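Local coordinates for protein 4'-phospho-dehydrooxetanocin synthase (Bacillus megaterium, PDB 5UL3) that catalyses the oxidative ring contraction of dAMP to an oxetane aldehyde in oxetanocin A biosynthesis, using cobalamin, a [4Fe-4S] cluster and S-adenosylmethionine, at residues 132-138 with 301-307; 21-25 with 347-352; 124-128 with 188-193. One frame throughout, in Å; residues are numbered along the deposited sequence.

Contact 1: 132-138 with 301-307. With EDO (1,2-ethanediol), chain V.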
loop_
_atom_site.group_PDB
_atom_site.type_symbol
_atom_site.label_atom_id
_atom_site.label_comp_id
_atom_site.label_asym_id
_atom_site.label_seq_id
_atom_site.Cartn_x
_atom_site.Cartn_y
_atom_site.Cartn_z
ATOM N N PRO A 132 -13.793 -3.056 -2.876
ATOM C CA PRO A 132 -14.792 -3.680 -1.997
ATOM C C PRO A 132 -14.202 -4.464 -0.839
ATOM O O PRO A 132 -14.923 -4.692 0.144
ATOM C CB PRO A 132 -15.562 -4.627 -2.942
ATOM C CG PRO A 132 -15.043 -4.332 -4.335
ATOM C CD PRO A 132 -13.667 -3.780 -4.150
ATOM N N ILE A 133 -12.944 -4.894 -0.922
ATOM C CA ILE A 133 -12.331 -5.759 0.082
ATOM C C ILE A 133 -11.389 -4.903 0.927
ATOM O O ILE A 133 -10.337 -4.482 0.424
ATOM C CB ILE A 133 -11.584 -6.932 -0.563
ATOM C CG1 ILE A 133 -12.540 -7.769 -1.426
ATOM C CG2 ILE A 133 -10.939 -7.790 0.508
ATOM C CD1 ILE A 133 -13.685 -8.407 -0.640
ATOM N N PRO A 134 -11.702 -4.642 2.185
ATOM C CA PRO A 134 -10.909 -3.684 2.960
ATOM C C PRO A 134 -9.569 -4.260 3.403
ATOM O O PRO A 134 -9.339 -5.468 3.406
ATOM C CB PRO A 134 -11.807 -3.391 4.166
ATOM C CG PRO A 134 -12.612 -4.634 4.335
ATOM C CD PRO A 134 -12.821 -5.206 2.958
ATOM N N ARG A 135 -8.665 -3.352 3.765
ATOM C CA ARG A 135 -7.441 -3.700 4.478
ATOM C C ARG A 135 -7.299 -2.713 5.630
ATOM O O ARG A 135 -7.710 -1.555 5.523
ATOM C CB ARG A 135 -6.186 -3.643 3.582
ATOM C CG ARG A 135 -5.907 -2.249 3.057
ATOM C CD ARG A 135 -4.744 -2.174 2.048
ATOM N NE ARG A 135 -3.396 -1.960 2.597
ATOM C CZ ARG A 135 -2.996 -0.891 3.296
ATOM N NH1 ARG A 135 -3.857 0.080 3.604
ATOM N NH2 ARG A 135 -1.721 -0.799 3.711
ATOM N N LEU A 136 -6.769 -3.200 6.740
ATOM C CA LEU A 136 -6.522 -2.350 7.903
ATOM C C LEU A 136 -5.895 -1.032 7.471
ATOM O O LEU A 136 -4.852 -1.014 6.801
ATOM C CB LEU A 136 -5.605 -3.088 8.874
ATOM C CG LEU A 136 -5.190 -2.319 10.141
ATOM C CD1 LEU A 136 -6.394 -1.892 10.962
ATOM C CD2 LEU A 136 -4.243 -3.167 10.970
ATOM N N ASN A 137 -6.542 0.081 7.806
ATOM C CA ASN A 137 -6.083 1.373 7.303
ATOM C C ASN A 137 -5.002 1.939 8.217
ATOM O O ASN A 137 -5.287 2.442 9.310
ATOM C CB ASN A 137 -7.220 2.372 7.150
ATOM C CG ASN A 137 -6.734 3.696 6.563
ATOM O OD1 ASN A 137 -6.704 4.712 7.254
ATOM N ND2 ASN A 137 -6.305 3.676 5.282
ATOM N N LEU A 138 -3.766 1.919 7.737
ATOM C CA LEU A 138 -2.654 2.444 8.523
ATOM C C LEU A 138 -2.619 3.963 8.523
ATOM O O LEU A 138 -2.123 4.569 9.486
ATOM C CB LEU A 138 -1.343 1.889 7.958
ATOM C CG LEU A 138 -1.270 0.352 7.950
ATOM C CD1 LEU A 138 0.060 -0.107 7.371
ATOM C CD2 LEU A 138 -1.441 -0.215 9.376
ATOM N N PHE A 301 -15.923 -8.112 6.433
ATOM C CA PHE A 301 -15.797 -7.919 4.999
ATOM C C PHE A 301 -14.663 -8.741 4.403
ATOM O O PHE A 301 -14.263 -8.482 3.262
ATOM C CB PHE A 301 -15.585 -6.438 4.674
ATOM C CG PHE A 301 -16.804 -5.574 4.869
ATOM C CD1 PHE A 301 -17.321 -5.344 6.135
ATOM C CD2 PHE A 301 -17.409 -4.959 3.780
ATOM C CE1 PHE A 301 -18.433 -4.543 6.316
ATOM C CE2 PHE A 301 -18.526 -4.151 3.952
ATOM C CZ PHE A 301 -19.040 -3.947 5.225
ATOM N N ARG A 302 -14.148 -9.716 5.153
ATOM C CA ARG A 302 -13.103 -10.625 4.691
ATOM C C ARG A 302 -11.835 -9.865 4.301
ATOM O O ARG A 302 -11.146 -10.219 3.339
ATOM C CB ARG A 302 -13.618 -11.495 3.544
ATOM C CG ARG A 302 -14.952 -12.142 3.892
ATOM C CD ARG A 302 -15.152 -13.453 3.170
ATOM N NE ARG A 302 -16.300 -14.174 3.706
ATOM C CZ ARG A 302 -16.668 -15.385 3.306
ATOM N NH1 ARG A 302 -15.974 -16.009 2.363
ATOM N NH2 ARG A 302 -17.727 -15.972 3.848
ATOM N N GLY A 303 -11.520 -8.824 5.081
ATOM C CA GLY A 303 -10.392 -7.949 4.816
ATOM C C GLY A 303 -9.064 -8.460 5.349
ATOM O O GLY A 303 -8.955 -9.551 5.904
ATOM N N ALA A 304 -8.027 -7.623 5.179
ATOM C CA ALA A 304 -6.637 -8.045 5.327
ATOM C C ALA A 304 -5.899 -7.286 6.429
ATOM O O ALA A 304 -6.126 -6.091 6.644
ATOM C CB ALA A 304 -5.879 -7.840 4.013
ATOM N N LEU A 305 -4.963 -7.983 7.074
ATOM C CA LEU A 305 -4.024 -7.355 8.005
ATOM C C LEU A 305 -2.873 -6.688 7.252
ATOM O O LEU A 305 -2.397 -7.200 6.239
ATOM C CB LEU A 305 -3.444 -8.399 8.953
ATOM C CG LEU A 305 -4.502 -9.256 9.637
ATOM C CD1 LEU A 305 -3.853 -10.507 10.173
ATOM C CD2 LEU A 305 -5.123 -8.438 10.748
ATOM N N THR A 306 -2.430 -5.544 7.776
ATOM C CA THR A 306 -1.334 -4.771 7.207
ATOM C C THR A 306 -0.416 -4.325 8.335
ATOM O O THR A 306 -0.790 -4.343 9.509
ATOM C CB THR A 306 -1.848 -3.540 6.457
ATOM O OG1 THR A 306 -2.570 -2.708 7.374
ATOM C CG2 THR A 306 -2.768 -3.941 5.297
ATOM N N LEU A 307 0.799 -3.919 7.964
ATOM C CA LEU A 307 1.730 -3.287 8.891
ATOM C C LEU A 307 2.766 -2.576 8.034
ATOM O O LEU A 307 3.086 -3.042 6.941
ATOM C CB LEU A 307 2.434 -4.295 9.797
ATOM C CG LEU A 307 3.319 -3.672 10.885
ATOM C CD1 LEU A 307 2.487 -2.734 11.768
ATOM C CD2 LEU A 307 3.971 -4.767 11.732
HETATM C C1 EDO V . -3.535 -5.930 0.684
HETATM O O1 EDO V . -4.882 -6.233 0.286
HETATM C C2 EDO V . -3.087 -4.605 0.066
HETATM O O2 EDO V . -2.066 -4.021 0.880
#
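Arg135 and Ala304 face each other in a single beta bridge between two chains that run the same general way, 28° apart end to end. Leu136 N meets Ala304 O head-on at 3.0 Å, with the carbonyl pointing almost straight at the N-H, whereas Ala304 N reaches Pro134 O at a more bent 140°. Further along, in one of the two conformers of Thr306, OG1 donates to Leu136 O, 2.9 Å away and approached from above the carbonyl plane. That hydroxyl sits between the Thr306 backbone N and carbonyl carbon (chi1 60°), which turns OG1 to the loop and sends CG2 over one face of the Arg135 guanidinium, 3.4 Å from NE. The bridge ties the loop after strand 119-124 of the cobalamin-binding Rossmann domain to the chain leading into strand 305-311, in the partial TIM barrel of the radical SAM domain. Arg135 binds cobalamin, its NH2 hydrogen-bonded to the cofactor, while NE donates to O2 of an ethanediol near the guanidinium plane. Leu138, also in the cobalamin pocket, runs antiparallel alongside the Thr306 side chain, CG 3.4 Å from OG1. At the other end, where a Schellman motif closes helix 295-300, the Pro134 ring lies across the Phe301 side chain, Pro134 CD 3.5 Å from Phe301 CB. Ile133 lays CG2 against Arg302 O.

Contact 2: 21-25 with 347-352. With EDO (1,2-ethanediol), chain B.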
loop_
_atom_site.group_PDB
_atom_site.type_symbol
_atom_site.label_atom_id
_atom_site.label_comp_id
_atom_site.label_asym_id
_atom_site.label_seq_id
_atom_site.Cartn_x
_atom_site.Cartn_y
_atom_site.Cartn_z
ATOM N N PHE A 21 -7.487 -4.845 29.221
ATOM C CA PHE A 21 -6.657 -4.138 28.243
ATOM C C PHE A 21 -6.024 -5.080 27.225
ATOM O O PHE A 21 -5.585 -4.623 26.160
ATOM C CB PHE A 21 -5.561 -3.345 28.963
ATOM C CG PHE A 21 -6.073 -2.181 29.793
ATOM C CD1 PHE A 21 -7.387 -1.742 29.699
ATOM C CD2 PHE A 21 -5.202 -1.505 30.651
ATOM C CE1 PHE A 21 -7.838 -0.657 30.456
ATOM C CE2 PHE A 21 -5.643 -0.428 31.410
ATOM C CZ PHE A 21 -6.963 -0.005 31.312
ATOM N N SER A 22 -5.938 -6.375 27.531
ATOM C CA SER A 22 -5.409 -7.335 26.570
ATOM C C SER A 22 -6.309 -7.486 25.354
ATOM O O SER A 22 -5.858 -8.024 24.332
ATOM C CB SER A 22 -5.211 -8.701 27.230
ATOM O OG SER A 22 -6.462 -9.363 27.339
ATOM N N GLN A 23 -7.552 -7.010 25.422
ATOM C CA GLN A 23 -8.473 -7.108 24.292
ATOM C C GLN A 23 -8.305 -5.866 23.413
ATOM O O GLN A 23 -9.150 -4.973 23.349
ATOM C CB GLN A 23 -9.900 -7.290 24.784
ATOM C CG GLN A 23 -10.028 -8.525 25.630
ATOM C CD GLN A 23 -11.298 -8.534 26.445
ATOM O OE1 GLN A 23 -12.398 -8.381 25.913
ATOM N NE2 GLN A 23 -11.152 -8.700 27.751
ATOM N N ILE A 24 -7.172 -5.847 22.701
ATOM C CA ILE A 24 -6.745 -4.636 22.006
ATOM C C ILE A 24 -7.579 -4.313 20.777
ATOM O O ILE A 24 -7.409 -3.238 20.196
ATOM C CB ILE A 24 -5.250 -4.738 21.637
ATOM C CG1 ILE A 24 -4.992 -5.937 20.718
ATOM C CG2 ILE A 24 -4.420 -4.838 22.889
ATOM C CD1 ILE A 24 -3.533 -6.025 20.215
ATOM N N TRP A 25 -8.508 -5.189 20.389
ATOM C CA TRP A 25 -9.431 -4.877 19.305
ATOM C C TRP A 25 -10.621 -4.042 19.749
ATOM O O TRP A 25 -11.318 -3.484 18.898
ATOM C CB TRP A 25 -9.947 -6.165 18.675
ATOM C CG TRP A 25 -10.371 -7.135 19.707
ATOM C CD1 TRP A 25 -11.613 -7.241 20.275
ATOM C CD2 TRP A 25 -9.554 -8.126 20.332
ATOM N NE1 TRP A 25 -11.614 -8.239 21.210
ATOM C CE2 TRP A 25 -10.363 -8.798 21.269
ATOM C CE3 TRP A 25 -8.219 -8.511 20.192
ATOM C CZ2 TRP A 25 -9.884 -9.841 22.053
ATOM C CZ3 TRP A 25 -7.738 -9.538 20.969
ATOM C CH2 TRP A 25 -8.572 -10.199 21.895
ATOM N N ARG A 347 -2.410 -11.574 16.824
ATOM C CA ARG A 347 -3.278 -12.008 17.914
ATOM C C ARG A 347 -4.683 -11.451 17.743
ATOM O O ARG A 347 -5.682 -12.172 17.923
ATOM C CB ARG A 347 -2.666 -11.587 19.255
ATOM C CG ARG A 347 -3.490 -12.073 20.458
ATOM C CD ARG A 347 -2.745 -11.929 21.789
ATOM N NE ARG A 347 -2.616 -10.533 22.183
ATOM C CZ ARG A 347 -3.590 -9.819 22.737
ATOM N NH1 ARG A 347 -4.786 -10.374 22.970
ATOM N NH2 ARG A 347 -3.367 -8.549 23.065
ATOM N N ALA A 348 -4.784 -10.173 17.377
ATOM C CA ALA A 348 -6.087 -9.573 17.144
ATOM C C ALA A 348 -6.767 -10.181 15.927
ATOM O O ALA A 348 -7.986 -10.374 15.930
ATOM C CB ALA A 348 -5.952 -8.061 16.970
ATOM N N GLY A 349 -6.004 -10.457 14.863
ATOM C CA GLY A 349 -6.603 -11.097 13.698
ATOM C C GLY A 349 -7.155 -12.477 14.019
ATOM O O GLY A 349 -8.251 -12.839 13.584
ATOM N N LYS A 350 -6.418 -13.244 14.824
ATOM C CA LYS A 350 -6.857 -14.582 15.207
ATOM C C LYS A 350 -8.157 -14.535 15.998
ATOM O O LYS A 350 -9.012 -15.421 15.858
ATOM C CB LYS A 350 -5.759 -15.264 16.016
ATOM C CG LYS A 350 -6.060 -16.710 16.400
ATOM C CD LYS A 350 -5.013 -17.230 17.380
ATOM C CE LYS A 350 -5.100 -18.740 17.554
ATOM N NZ LYS A 350 -4.625 -19.473 16.346
ATOM N N HIS A 351 -8.320 -13.513 16.844
ATOM C CA HIS A 351 -9.568 -13.334 17.573
ATOM C C HIS A 351 -10.758 -13.237 16.634
ATOM O O HIS A 351 -11.858 -13.686 16.976
ATOM C CB HIS A 351 -9.496 -12.078 18.445
ATOM C CG HIS A 351 -10.804 -11.713 19.067
ATOM N ND1 HIS A 351 -11.306 -12.370 20.170
ATOM C CD2 HIS A 351 -11.736 -10.791 18.720
ATOM C CE1 HIS A 351 -12.476 -11.846 20.496
ATOM N NE2 HIS A 351 -12.761 -10.889 19.630
ATOM N N PHE A 352 -10.568 -12.658 15.455
ATOM C CA PHE A 352 -11.640 -12.493 14.487
ATOM C C PHE A 352 -11.581 -13.514 13.354
ATOM O O PHE A 352 -12.269 -13.336 12.345
ATOM C CB PHE A 352 -11.616 -11.086 13.896
ATOM C CG PHE A 352 -11.975 -10.010 14.867
ATOM C CD1 PHE A 352 -13.249 -9.946 15.417
ATOM C CD2 PHE A 352 -11.048 -9.032 15.202
ATOM C CE1 PHE A 352 -13.583 -8.941 16.298
ATOM C CE2 PHE A 352 -11.381 -8.027 16.084
ATOM C CZ PHE A 352 -12.645 -7.979 16.631
HETATM C C1 EDO B . -1.725 -5.889 24.745
HETATM O O1 EDO B . -1.129 -6.683 23.707
HETATM C C2 EDO B . -1.136 -6.296 26.083
HETATM O O2 EDO B . 0.276 -6.060 26.015
#
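Arg347 grips one backbone oxygen with both terminal nitrogens: NH2 is 2.8 Å and NH1 2.9 Å from Ser22 O. The oxygen lies in the guanidinium plane, so the arginine meets it end-on; NH2 sits on a carbonyl lone pair, whereas NH1 is tilted from the carbonyl plane. A bend at chi3 (71°) brings the group round to the loop, and the paired bonds to Ser22 O hold the guanidinium in its plane. NH2 also donates to O1 of an ethanediol, probably a crystallisation additive. Ile24 slants past the arginine, CD1 3.8 Å from NH2. Next comes Trp25, whose indole is laid over by the imidazole of His351 in an offset stack, planes 13° apart and centroid to five-membered-ring centroid 3.9 Å. Trp25 NE1 and His351 NE2 are close, but the angle is poor for a hydrogen bond. His351 CB stands above the six-membered ring, 4.0 Å from its centroid. Phe352 is edge-to-face with the five-membered ring, planes at 76°; its CE2 is also 3.5 Å from Trp25 CB, and Ala348 CB packs 4.0 Å from Trp25 CE3. The result is an aromatic cluster of Trp25, His351 and Phe352, by which the loop between helices 7-21 and 28-39 in the N-terminal domain docks on the C-terminal end of helix 335-351 in the radical SAM domain.

Contact 3: 124-128 with 188-193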
loop_
_atom_site.group_PDB
_atom_site.type_symbol
_atom_site.label_atom_id
_atom_site.label_comp_id
_atom_site.label_asym_id
_atom_site.label_seq_id
_atom_site.Cartn_x
_atom_site.Cartn_y
_atom_site.Cartn_z
ATOM N N ASN A 124 -11.121 7.703 7.232
ATOM C CA ASN A 124 -10.524 7.158 6.014
ATOM C C ASN A 124 -11.589 7.104 4.921
ATOM O O ASN A 124 -12.604 6.423 5.093
ATOM C CB ASN A 124 -9.964 5.753 6.242
ATOM C CG ASN A 124 -9.340 5.180 4.969
ATOM O OD1 ASN A 124 -8.666 5.903 4.243
ATOM N ND2 ASN A 124 -9.592 3.903 4.683
ATOM N N LEU A 125 -11.362 7.805 3.810
ATOM C CA LEU A 125 -12.321 7.753 2.713
ATOM C C LEU A 125 -12.103 6.502 1.868
ATOM O O LEU A 125 -11.033 5.891 1.873
ATOM C CB LEU A 125 -12.228 9.002 1.829
ATOM C CG LEU A 125 -12.241 10.346 2.548
ATOM C CD1 LEU A 125 -12.379 11.496 1.559
ATOM C CD2 LEU A 125 -13.320 10.396 3.623
ATOM N N CYS A 126 -13.151 6.120 1.132
ATOM C CA CYS A 126 -13.099 4.946 0.271
ATOM C C CYS A 126 -14.230 5.046 -0.739
ATOM O O CYS A 126 -15.372 5.321 -0.360
ATOM C CB CYS A 126 -13.242 3.644 1.072
ATOM S SG CYS A 126 -13.005 2.113 0.061
ATOM N N VAL A 127 -13.908 4.836 -2.012
ATOM C CA VAL A 127 -14.921 4.617 -3.042
ATOM C C VAL A 127 -15.145 3.109 -3.067
ATOM O O VAL A 127 -14.374 2.369 -3.678
ATOM C CB VAL A 127 -14.481 5.165 -4.399
ATOM C CG1 VAL A 127 -15.589 4.994 -5.438
ATOM C CG2 VAL A 127 -14.086 6.630 -4.280
ATOM N N ILE A 128 -16.170 2.640 -2.350
ATOM C CA ILE A 128 -16.290 1.201 -2.127
ATOM C C ILE A 128 -16.617 0.443 -3.407
ATOM O O ILE A 128 -16.397 -0.774 -3.467
ATOM C CB ILE A 128 -17.333 0.875 -1.041
ATOM C CG1 ILE A 128 -18.635 1.637 -1.283
ATOM C CG2 ILE A 128 -16.770 1.161 0.348
ATOM C CD1 ILE A 128 -19.669 1.384 -0.204
ATOM N N GLY A 188 -8.415 9.418 -6.417
ATOM C CA GLY A 188 -9.787 9.193 -6.831
ATOM C C GLY A 188 -10.837 9.649 -5.848
ATOM O O GLY A 188 -12.031 9.423 -6.094
ATOM N N GLN A 189 -10.443 10.276 -4.742
ATOM C CA GLN A 189 -11.373 10.612 -3.674
ATOM C C GLN A 189 -11.674 12.105 -3.585
ATOM O O GLN A 189 -12.251 12.538 -2.583
ATOM C CB GLN A 189 -10.826 10.111 -2.332
ATOM C CG GLN A 189 -10.756 8.593 -2.241
ATOM C CD GLN A 189 -10.030 8.101 -1.002
ATOM O OE1 GLN A 189 -9.526 8.891 -0.200
ATOM N NE2 GLN A 189 -9.986 6.786 -0.837
ATOM N N LYS A 190 -11.285 12.903 -4.587
ATOM C CA LYS A 190 -11.560 14.339 -4.536
ATOM C C LYS A 190 -13.048 14.622 -4.352
ATOM O O LYS A 190 -13.438 15.409 -3.481
ATOM C CB LYS A 190 -11.078 15.037 -5.804
ATOM C CG LYS A 190 -11.622 16.471 -5.885
ATOM C CD LYS A 190 -11.581 17.059 -7.279
ATOM C CE LYS A 190 -12.251 18.432 -7.312
ATOM N NZ LYS A 190 -12.430 18.931 -8.708
ATOM N N LYS A 191 -13.891 14.019 -5.197
ATOM C CA LYS A 191 -15.328 14.285 -5.148
ATOM C C LYS A 191 -15.926 13.884 -3.800
ATOM O O LYS A 191 -16.705 14.639 -3.206
ATOM C CB LYS A 191 -16.016 13.554 -6.308
ATOM C CG LYS A 191 -17.534 13.462 -6.223
ATOM C CD LYS A 191 -18.092 12.720 -7.434
ATOM C CE LYS A 191 -19.591 12.492 -7.316
ATOM N NZ LYS A 191 -20.133 11.744 -8.491
ATOM N N LEU A 192 -15.544 12.714 -3.283
ATOM C CA LEU A 192 -15.975 12.282 -1.957
ATOM C C LEU A 192 -15.506 13.247 -0.868
ATOM O O LEU A 192 -16.269 13.611 0.039
ATOM C CB LEU A 192 -15.435 10.877 -1.705
ATOM C CG LEU A 192 -15.911 10.002 -0.572
ATOM C CD1 LEU A 192 -17.423 9.895 -0.618
ATOM C CD2 LEU A 192 -15.288 8.648 -0.794
ATOM N N ALA A 193 -14.235 13.659 -0.930
ATOM C CA ALA A 193 -13.711 14.606 0.044
ATOM C C ALA A 193 -14.491 15.914 0.023
ATOM O O ALA A 193 -14.829 16.458 1.080
ATOM C CB ALA A 193 -12.225 14.879 -0.233
HETATM O O HOH W 1 -8.326 7.187 1.867
HETATM O O HOH W 2 -11.037 4.774 -2.656
#
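Gly188 O opens the contact, lying 3.9 Å from CG2 of Val127, where the loop leaving strand 119-124 passes the beginning of helix 190-205. Both belong to the Rossmann fold that houses cobalamin, a fold in which loops after parallel strands lead into the helices that flank the sheet; Gly188 itself comes within about 5 Å of the cofactor. Gln189 follows, at the N-cap position, its side chain extended beyond CG so that OE1 lies 3.4 Å from Leu125 CB. OE1 also takes a hydrogen bond from the backbone N of Asn186, so the flat end is fixed from its own side of the contact, and a water lies between OE1 and Asn124 OD1, bonded to both. At the nitrogen end of the amide, NE2 donates to a second water, 2.9 Å away, which also accepts from Val127 N. Two water-mediated links therefore join this one side chain to the loop. Within the first turn of the helix, Leu192 sends CD2 to the loop, its CG lying opposite the backbone N (chi1 -167°). That methyl comes 4.0 Å from Leu125 CB and 4.2 Å from Val127 CG2, and it presses on the backbone at Cys126 O, 3.4 Å from CD2. Ala193, whose N closes the first helical turn on Gln189 O, packs its CB 3.8 Å from Leu125 CD1.

Contacts 1 and 3 share the loop between strand 119-124 and helix 138-149: residues 124-128 keep to the Rossmann fold, while 132-138 reach over to the radical SAM domain. They touch where Asn137 packs on Asn124. Contact 1 also meets contact 2, Leu305 packing on Gly349, since helix 335-351 backs strand 305-311. Contacts 2 and 3 stay about 16 Å apart at their nearest atoms. Contact 1 is partly buried beside cobalamin and relies on backbone bonds joined by a threonine hydroxyl and a cofactor-binding arginine; contact 3, also partly buried, joins loop and helix through waters and aliphatic packing. Contact 2, at the surface and away from the annotated sites, uses arginine and stacked rings instead.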